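Local coordinates for glucose-6-phosphate isomerase (Thermus thermophilus, PDB 1ZZG), which probably catalyses the reversible isomerisation of glucose 6-phosphate to fructose 6-phosphate in glycolysis and gluconeogenesis, at residues 300-314 with 353-367. Sequence-based numbering, arbitrary orientation.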
ATOM      1  N   ARG A 300      10.183   6.722 -15.514  1.00 30.06           N
ATOM      2  CA  ARG A 300      10.461   7.008 -16.915  1.00 31.27           C
ATOM      3  C   ARG A 300      11.232   8.300 -17.196  1.00 32.02           C
ATOM      4  O   ARG A 300      12.160   8.303 -18.005  1.00 32.86           O
ATOM      5  CB  ARG A 300       9.144   7.031 -17.705  1.00 30.68           C
ATOM      6  CG  ARG A 300       8.472   5.674 -17.891  1.00 31.45           C
ATOM      7  CD  ARG A 300       9.048   4.945 -19.098  1.00 30.38           C
ATOM      8  NE  ARG A 300       8.762   5.660 -20.341  1.00 31.17           N
ATOM      9  CZ  ARG A 300       9.453   5.510 -21.468  1.00 32.61           C
ATOM     10  NH1 ARG A 300      10.477   4.665 -21.512  1.00 30.72           N
ATOM     11  NH2 ARG A 300       9.130   6.217 -22.549  1.00 28.71           N
ATOM     12  N   GLU A 301      10.867   9.393 -16.536  1.00 30.12           N
ATOM     13  CA  GLU A 301      11.532  10.663 -16.804  1.00 30.05           C
ATOM     14  C   GLU A 301      12.214  11.298 -15.605  1.00 30.31           C
ATOM     15  O   GLU A 301      12.818  12.364 -15.720  1.00 30.85           O
ATOM     16  CB  GLU A 301      10.529  11.643 -17.414  1.00 29.94           C
ATOM     17  CG  GLU A 301       9.727  11.034 -18.549  1.00 29.54           C
ATOM     18  CD  GLU A 301       8.982  12.067 -19.376  1.00 32.91           C
ATOM     19  OE1 GLU A 301       8.249  12.903 -18.795  1.00 29.38           O
ATOM     20  OE2 GLU A 301       9.130  12.030 -20.615  1.00 32.86           O
ATOM     21  N   GLY A 302      12.112  10.643 -14.452  1.00 28.96           N
ATOM     22  CA  GLY A 302      12.748  11.162 -13.259  1.00 26.95           C
ATOM     23  C   GLY A 302      14.187  10.679 -13.186  1.00 27.23           C
ATOM     24  O   GLY A 302      14.657  10.015 -14.107  1.00 26.59           O
ATOM     25  N   PRO A 303      14.908  10.983 -12.098  1.00 27.41           N
ATOM     26  CA  PRO A 303      16.306  10.573 -11.916  1.00 28.87           C
ATOM     27  C   PRO A 303      16.545   9.071 -12.086  1.00 29.58           C
ATOM     28  O   PRO A 303      15.677   8.252 -11.776  1.00 29.30           O
ATOM     29  CB  PRO A 303      16.619  11.030 -10.491  1.00 28.20           C
ATOM     30  CG  PRO A 303      15.702  12.204 -10.295  1.00 29.10           C
ATOM     31  CD  PRO A 303      14.419  11.723 -10.921  1.00 27.71           C
ATOM     32  N   LEU A 304      17.723   8.713 -12.585  1.00 29.26           N
ATOM     33  CA  LEU A 304      18.085   7.310 -12.759  1.00 31.00           C
ATOM     34  C   LEU A 304      18.782   6.874 -11.475  1.00 30.92           C
ATOM     35  O   LEU A 304      19.980   6.596 -11.466  1.00 31.22           O
ATOM     36  CB  LEU A 304      19.032   7.148 -13.947  1.00 32.27           C
ATOM     37  CG  LEU A 304      18.419   7.469 -15.313  1.00 33.01           C
ATOM     38  CD1 LEU A 304      19.503   7.439 -16.390  1.00 33.73           C
ATOM     39  CD2 LEU A 304      17.318   6.467 -15.623  1.00 31.52           C
ATOM     40  N   ASP A 305      18.019   6.820 -10.387  1.00 29.30           N
ATOM     41  CA  ASP A 305      18.569   6.457  -9.085  1.00 27.01           C
ATOM     42  C   ASP A 305      17.864   5.264  -8.455  1.00 26.40           C
ATOM     43  O   ASP A 305      17.757   5.172  -7.232  1.00 26.62           O
ATOM     44  CB  ASP A 305      18.473   7.657  -8.143  1.00 26.54           C
ATOM     45  CG  ASP A 305      17.042   8.142  -7.958  1.00 27.48           C
ATOM     46  OD1 ASP A 305      16.126   7.592  -8.598  1.00 26.02           O
ATOM     47  OD2 ASP A 305      16.831   9.081  -7.163  1.00 28.71           O
ATOM     48  N   LYS A 306      17.411   4.340  -9.290  1.00 26.21           N
ATOM     49  CA  LYS A 306      16.697   3.180  -8.797  1.00 25.54           C
ATOM     50  C   LYS A 306      17.121   1.867  -9.439  1.00 26.52           C
ATOM     51  O   LYS A 306      17.711   1.841 -10.521  1.00 25.59           O
ATOM     52  CB  LYS A 306      15.195   3.371  -9.049  1.00 24.82           C
ATOM     53  CG  LYS A 306      14.612   4.659  -8.483  1.00 23.05           C
ATOM     54  CD  LYS A 306      13.237   4.955  -9.082  1.00 24.63           C
ATOM     55  CE  LYS A 306      12.591   6.190  -8.442  1.00 24.46           C
ATOM     56  NZ  LYS A 306      13.404   7.429  -8.634  1.00 23.41           N
ATOM     57  N   LEU A 307      16.832   0.780  -8.731  1.00 24.29           N
ATOM     58  CA  LEU A 307      17.053  -0.570  -9.237  1.00 25.06           C
ATOM     59  C   LEU A 307      15.635  -1.101  -9.115  1.00 24.61           C
ATOM     60  O   LEU A 307      15.079  -1.130  -8.015  1.00 24.56           O
ATOM     61  CB  LEU A 307      17.984  -1.395  -8.342  1.00 24.41           C
ATOM     62  CG  LEU A 307      18.018  -2.884  -8.738  1.00 25.58           C
ATOM     63  CD1 LEU A 307      18.586  -3.035 -10.151  1.00 27.07           C
ATOM     64  CD2 LEU A 307      18.864  -3.674  -7.747  1.00 24.98           C
ATOM     65  N   LEU A 308      15.038  -1.494 -10.232  1.00 24.51           N
ATOM     66  CA  LEU A 308      13.673  -1.982 -10.196  1.00 26.00           C
ATOM     67  C   LEU A 308      13.540  -3.463 -10.499  1.00 25.55           C
ATOM     68  O   LEU A 308      14.097  -3.970 -11.471  1.00 25.90           O
ATOM     69  CB  LEU A 308      12.790  -1.197 -11.173  1.00 25.63           C
ATOM     70  CG  LEU A 308      12.716   0.324 -11.002  1.00 27.38           C
ATOM     71  CD1 LEU A 308      13.783   0.998 -11.857  1.00 25.09           C
ATOM     72  CD2 LEU A 308      11.339   0.813 -11.425  1.00 25.15           C
ATOM     73  N   ALA A 309      12.785  -4.144  -9.650  1.00 25.43           N
ATOM     74  CA  ALA A 309      12.531  -5.557  -9.818  1.00 24.84           C
ATOM     75  C   ALA A 309      11.042  -5.713 -10.099  1.00 24.91           C
ATOM     76  O   ALA A 309      10.201  -5.210  -9.349  1.00 24.59           O
ATOM     77  CB  ALA A 309      12.910  -6.315  -8.554  1.00 25.88           C
ATOM     78  N   LEU A 310      10.726  -6.391 -11.195  1.00 23.87           N
ATOM     79  CA  LEU A 310       9.344  -6.633 -11.578  1.00 25.43           C
ATOM     80  C   LEU A 310       9.015  -8.115 -11.458  1.00 26.26           C
ATOM     81  O   LEU A 310       9.670  -8.963 -12.063  1.00 27.48           O
ATOM     82  CB  LEU A 310       9.084  -6.165 -13.018  1.00 25.44           C
ATOM     83  CG  LEU A 310       8.521  -4.757 -13.245  1.00 26.26           C
ATOM     84  CD1 LEU A 310       9.478  -3.707 -12.713  1.00 25.43           C
ATOM     85  CD2 LEU A 310       8.274  -4.550 -14.730  1.00 27.95           C
ATOM     86  N   VAL A 311       7.999  -8.421 -10.663  1.00 26.21           N
ATOM     87  CA  VAL A 311       7.558  -9.793 -10.463  1.00 24.55           C
ATOM     88  C   VAL A 311       6.390 -10.004 -11.412  1.00 26.15           C
ATOM     89  O   VAL A 311       5.351  -9.350 -11.279  1.00 25.87           O
ATOM     90  CB  VAL A 311       7.101 -10.002  -9.010  1.00 23.68           C
ATOM     91  CG1 VAL A 311       6.604 -11.432  -8.810  1.00 24.31           C
ATOM     92  CG2 VAL A 311       8.253  -9.690  -8.076  1.00 22.12           C
ATOM     93  N   ILE A 312       6.558 -10.920 -12.362  1.00 25.83           N
ATOM     94  CA  ILE A 312       5.533 -11.173 -13.372  1.00 26.17           C
ATOM     95  C   ILE A 312       5.083 -12.626 -13.501  1.00 26.77           C
ATOM     96  O   ILE A 312       5.903 -13.524 -13.698  1.00 28.35           O
ATOM     97  CB  ILE A 312       6.043 -10.735 -14.762  1.00 27.16           C
ATOM     98  CG1 ILE A 312       6.542  -9.292 -14.702  1.00 27.66           C
ATOM     99  CG2 ILE A 312       4.952 -10.935 -15.804  1.00 25.72           C
ATOM    100  CD1 ILE A 312       7.310  -8.861 -15.934  1.00 26.21           C
ATOM    101  N   PRO A 313       3.766 -12.876 -13.399  1.00 27.35           N
ATOM    102  CA  PRO A 313       3.247 -14.239 -13.524  1.00 27.45           C
ATOM    103  C   PRO A 313       3.236 -14.608 -15.010  1.00 28.93           C
ATOM    104  O   PRO A 313       3.129 -13.730 -15.865  1.00 28.73           O
ATOM    105  CB  PRO A 313       1.843 -14.119 -12.944  1.00 28.10           C
ATOM    106  CG  PRO A 313       1.445 -12.741 -13.370  1.00 28.55           C
ATOM    107  CD  PRO A 313       2.685 -11.936 -13.050  1.00 26.39           C
ATOM    108  N   GLU A 314       3.353 -15.891 -15.327  1.00 29.04           N
ATOM    109  CA  GLU A 314       3.356 -16.293 -16.731  1.00 30.44           C
ATOM    110  C   GLU A 314       2.081 -16.988 -17.179  1.00 30.94           C
ATOM    111  O   GLU A 314       1.888 -17.227 -18.371  1.00 31.15           O
ATOM    112  CB  GLU A 314       4.559 -17.188 -17.018  1.00 31.46           C
ATOM    113  CG  GLU A 314       5.880 -16.474 -16.837  1.00 34.21           C
ATOM    114  CD  GLU A 314       7.053 -17.275 -17.355  1.00 35.47           C
ATOM    115  OE1 GLU A 314       7.296 -18.385 -16.839  1.00 40.19           O
ATOM    116  OE2 GLU A 314       7.732 -16.789 -18.282  1.00 36.32           O
ATOM    117  N   ALA A 353       9.739  -0.608 -21.306  1.00 29.17           N
ATOM    118  CA  ALA A 353       9.710   0.853 -21.247  1.00 29.10           C
ATOM    119  C   ALA A 353      10.663   1.369 -20.177  1.00 28.51           C
ATOM    120  O   ALA A 353      11.372   2.355 -20.379  1.00 28.46           O
ATOM    121  CB  ALA A 353       8.287   1.350 -20.977  1.00 27.73           C
ATOM    122  N   LEU A 354      10.679   0.698 -19.032  1.00 27.93           N
ATOM    123  CA  LEU A 354      11.560   1.094 -17.945  1.00 27.33           C
ATOM    124  C   LEU A 354      13.018   1.008 -18.400  1.00 28.15           C
ATOM    125  O   LEU A 354      13.829   1.886 -18.100  1.00 27.48           O
ATOM    126  CB  LEU A 354      11.328   0.191 -16.731  1.00 27.30           C
ATOM    127  CG  LEU A 354      10.014   0.411 -15.977  1.00 23.92           C
ATOM    128  CD1 LEU A 354       9.790  -0.696 -14.945  1.00 23.76           C
ATOM    129  CD2 LEU A 354      10.066   1.773 -15.308  1.00 23.87           C
ATOM    130  N   ALA A 355      13.346  -0.048 -19.137  1.00 29.22           N
ATOM    131  CA  ALA A 355      14.708  -0.222 -19.626  1.00 31.27           C
ATOM    132  C   ALA A 355      15.027   0.818 -20.701  1.00 31.60           C
ATOM    133  O   ALA A 355      16.143   1.337 -20.759  1.00 33.04           O
ATOM    134  CB  ALA A 355      14.893  -1.632 -20.176  1.00 31.74           C
ATOM    135  N   GLU A 356      14.038   1.130 -21.539  1.00 32.35           N
ATOM    136  CA  GLU A 356      14.203   2.114 -22.615  1.00 33.08           C
ATOM    137  C   GLU A 356      14.512   3.481 -22.017  1.00 31.41           C
ATOM    138  O   GLU A 356      15.229   4.281 -22.614  1.00 31.48           O
ATOM    139  CB  GLU A 356      12.923   2.187 -23.459  1.00 33.68           C
ATOM    140  CG  GLU A 356      13.025   2.952 -24.785  1.00 35.05           C
ATOM    141  CD  GLU A 356      13.068   4.470 -24.624  1.00 36.09           C
ATOM    142  OE1 GLU A 356      12.493   4.996 -23.645  1.00 35.30           O
ATOM    143  OE2 GLU A 356      13.663   5.142 -25.499  1.00 39.00           O
ATOM    144  N   ALA A 357      13.972   3.739 -20.830  1.00 31.34           N
ATOM    145  CA  ALA A 357      14.192   5.007 -20.147  1.00 30.31           C
ATOM    146  C   ALA A 357      15.563   5.057 -19.470  1.00 30.46           C
ATOM    147  O   ALA A 357      15.940   6.075 -18.885  1.00 32.00           O
ATOM    148  CB  ALA A 357      13.087   5.248 -19.118  1.00 29.63           C
ATOM    149  N   GLY A 358      16.300   3.951 -19.538  1.00 30.58           N
ATOM    150  CA  GLY A 358      17.630   3.910 -18.943  1.00 29.43           C
ATOM    151  C   GLY A 358      17.736   3.428 -17.501  1.00 29.44           C
ATOM    152  O   GLY A 358      18.819   3.476 -16.908  1.00 29.32           O
ATOM    153  N   GLN A 359      16.628   2.960 -16.931  1.00 28.17           N
ATOM    154  CA  GLN A 359      16.633   2.482 -15.552  1.00 27.81           C
ATOM    155  C   GLN A 359      17.186   1.063 -15.448  1.00 28.10           C
ATOM    156  O   GLN A 359      16.998   0.241 -16.345  1.00 28.89           O
ATOM    157  CB  GLN A 359      15.210   2.500 -14.962  1.00 27.41           C
ATOM    158  CG  GLN A 359      14.617   3.887 -14.754  1.00 25.82           C
ATOM    159  CD  GLN A 359      15.201   4.615 -13.559  1.00 26.07           C
ATOM    160  OE1 GLN A 359      16.246   4.239 -13.038  1.00 25.73           O
ATOM    161  NE2 GLN A 359      14.530   5.673 -13.127  1.00 26.75           N
ATOM    162  N   ARG A 360      17.881   0.785 -14.351  1.00 27.43           N
ATOM    163  CA  ARG A 360      18.414  -0.548 -14.121  1.00 28.14           C
ATOM    164  C   ARG A 360      17.224  -1.381 -13.650  1.00 28.14           C
ATOM    165  O   ARG A 360      16.699  -1.171 -12.554  1.00 24.91           O
ATOM    166  CB  ARG A 360      19.516  -0.508 -13.057  1.00 28.73           C
ATOM    167  CG  ARG A 360      20.861   0.017 -13.576  1.00 32.48           C
ATOM    168  CD  ARG A 360      21.409  -0.929 -14.643  1.00 35.59           C
ATOM    169  NE  ARG A 360      22.692  -0.518 -15.210  1.00 36.53           N
ATOM    170  CZ  ARG A 360      23.867  -0.641 -14.604  1.00 36.71           C
ATOM    171  NH1 ARG A 360      23.947  -1.167 -13.390  1.00 35.09           N
ATOM    172  NH2 ARG A 360      24.970  -0.238 -15.221  1.00 39.53           N
ATOM    173  N   VAL A 361      16.795  -2.319 -14.491  1.00 27.21           N
ATOM    174  CA  VAL A 361      15.649  -3.156 -14.175  1.00 27.16           C
ATOM    175  C   VAL A 361      15.842  -4.616 -14.571  1.00 28.31           C
ATOM    176  O   VAL A 361      16.547  -4.926 -15.530  1.00 28.21           O
ATOM    177  CB  VAL A 361      14.379  -2.617 -14.881  1.00 28.13           C
ATOM    178  CG1 VAL A 361      14.577  -2.633 -16.396  1.00 27.55           C
ATOM    179  CG2 VAL A 361      13.164  -3.450 -14.487  1.00 27.68           C
ATOM    180  N   TYR A 362      15.207  -5.506 -13.815  1.00 25.90           N
ATOM    181  CA  TYR A 362      15.259  -6.937 -14.071  1.00 27.21           C
ATOM    182  C   TYR A 362      13.910  -7.505 -13.673  1.00 27.86           C
ATOM    183  O   TYR A 362      13.108  -6.820 -13.033  1.00 28.77           O
ATOM    184  CB  TYR A 362      16.388  -7.599 -13.262  1.00 26.89           C
ATOM    185  CG  TYR A 362      16.217  -7.577 -11.757  1.00 25.10           C
ATOM    186  CD1 TYR A 362      15.567  -8.618 -11.092  1.00 26.22           C
ATOM    187  CD2 TYR A 362      16.728  -6.526 -10.994  1.00 24.97           C
ATOM    188  CE1 TYR A 362      15.436  -8.615  -9.703  1.00 25.02           C
ATOM    189  CE2 TYR A 362      16.602  -6.512  -9.604  1.00 23.16           C
ATOM    190  CZ  TYR A 362      15.958  -7.558  -8.969  1.00 25.99           C
ATOM    191  OH  TYR A 362      15.860  -7.562  -7.607  1.00 25.00           O
ATOM    192  N   ALA A 363      13.650  -8.749 -14.048  1.00 26.43           N
ATOM    193  CA  ALA A 363      12.370  -9.351 -13.729  1.00 27.19           C
ATOM    194  C   ALA A 363      12.482 -10.744 -13.155  1.00 27.16           C
ATOM    195  O   ALA A 363      13.404 -11.493 -13.474  1.00 27.53           O
ATOM    196  CB  ALA A 363      11.485  -9.384 -14.978  1.00 26.31           C
ATOM    197  N   LEU A 364      11.528 -11.074 -12.294  1.00 26.89           N
ATOM    198  CA  LEU A 364      11.446 -12.389 -11.688  1.00 26.80           C
ATOM    199  C   LEU A 364      10.113 -12.947 -12.151  1.00 26.52           C
ATOM    200  O   LEU A 364       9.057 -12.398 -11.838  1.00 26.60           O
ATOM    201  CB  LEU A 364      11.481 -12.294 -10.161  1.00 28.29           C
ATOM    202  CG  LEU A 364      12.858 -12.085  -9.530  1.00 29.27           C
ATOM    203  CD1 LEU A 364      12.714 -11.870  -8.030  1.00 29.64           C
ATOM    204  CD2 LEU A 364      13.732 -13.294  -9.815  1.00 29.79           C
ATOM    205  N   PHE A 365      10.162 -14.025 -12.922  1.00 26.20           N
ATOM    206  CA  PHE A 365       8.951 -14.643 -13.440  1.00 26.85           C
ATOM    207  C   PHE A 365       8.472 -15.811 -12.586  1.00 28.01           C
ATOM    208  O   PHE A 365       9.265 -16.639 -12.139  1.00 28.85           O
ATOM    209  CB  PHE A 365       9.183 -15.118 -14.883  1.00 26.29           C
ATOM    210  CG  PHE A 365       9.273 -13.999 -15.885  1.00 26.18           C
ATOM    211  CD1 PHE A 365       8.120 -13.480 -16.477  1.00 26.31           C
ATOM    212  CD2 PHE A 365      10.504 -13.438 -16.211  1.00 27.31           C
ATOM    213  CE1 PHE A 365       8.196 -12.417 -17.380  1.00 25.83           C
ATOM    214  CE2 PHE A 365      10.591 -12.371 -17.114  1.00 27.48           C
ATOM    215  CZ  PHE A 365       9.434 -11.860 -17.699  1.00 26.79           C
ATOM    216  N   LEU A 366       7.164 -15.847 -12.355  1.00 27.73           N
ATOM    217  CA  LEU A 366       6.510 -16.906 -11.600  1.00 29.02           C
ATOM    218  C   LEU A 366       5.661 -17.664 -12.610  1.00 29.21           C
ATOM    219  O   LEU A 366       5.016 -17.057 -13.462  1.00 29.93           O
ATOM    220  CB  LEU A 366       5.576 -16.328 -10.530  1.00 32.22           C
ATOM    221  CG  LEU A 366       6.115 -15.909  -9.164  1.00 35.45           C
ATOM    222  CD1 LEU A 366       7.338 -15.029  -9.320  1.00 36.32           C
ATOM    223  CD2 LEU A 366       5.006 -15.179  -8.415  1.00 36.51           C
ATOM    224  N   PRO A 367       5.649 -19.001 -12.535  1.00 29.43           N
ATOM    225  CA  PRO A 367       4.834 -19.751 -13.495  1.00 28.46           C
ATOM    226  C   PRO A 367       3.370 -19.311 -13.420  1.00 28.74           C
ATOM    227  O   PRO A 367       2.671 -19.249 -14.426  1.00 27.75           O
ATOM    228  CB  PRO A 367       5.032 -21.195 -13.053  1.00 28.64           C
ATOM    229  CG  PRO A 367       6.457 -21.184 -12.555  1.00 30.21           C
ATOM    230  CD  PRO A 367       6.518 -19.899 -11.751  1.00 28.36           C
TER
HETATM  231  O   HOH W   1      18.665   3.100 -12.598  1.00 27.95           O
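Arg300 NH1 grips the last turn of helix 339-356 with two bonds, one to Glu356 OE1 at 3.0 Å, a salt bridge on the anti lone pair of that oxygen, and one to Ala353 O at 2.7 Å. The Arg300 side chain sets out away from the helix at CB but is folded back by bends at chi2 and chi3 (-85° and -64°). Ala353 O is also held by Ala357 N from the opposite face of its carbonyl plane, while Arg300 NE donates a hydrogen bond to Gly401 O of the second subunit. A methionine in place of Arg300 would probably leave Glu356 without this charge partner, and Ala353 O and Gly401 O of the second subunit without this donor. Gly358 ends the helix in a Schellman motif. Next to it the Gln359 amide ties its loop to the end of helix 296-301 and the residues after it: NE2 donates to Pro303 O at 3.1 Å and to Phe299 O, while OE1 accepts from a water that also joins Lys306 O and Arg360 N. Leu304 CD2 packs against the amide carbon of Gln359.

Beyond these loops, strands 306-313 and 360-366 run parallel, zipped from Leu308 N to Arg360 O (2.9 Å) through to Leu366 N and Ile312 O. On one face the Tyr362 ring, its CG set between the backbone N and the carbonyl carbon (chi1 66°), lies over Ala309, whose CB sits 3.3 Å from CZ, while Leu307 CG meets the ring edge in plane. On the other, Leu310 CD1 meets Leu354 CD1 tip to tip at 3.8 Å, Leu308 crosses Leu354 at about a right angle, and Ile312 CB rests against Phe365 CE1. Glu314 CG also touches Phe365, its carboxylate paired with Arg3. With helix 339-356 packed on the face of Leu310 and Ile312, the two strands and the helix joining them form a beta-alpha-beta crossover within a SIS-type domain of the phosphoglucose isomerase fold.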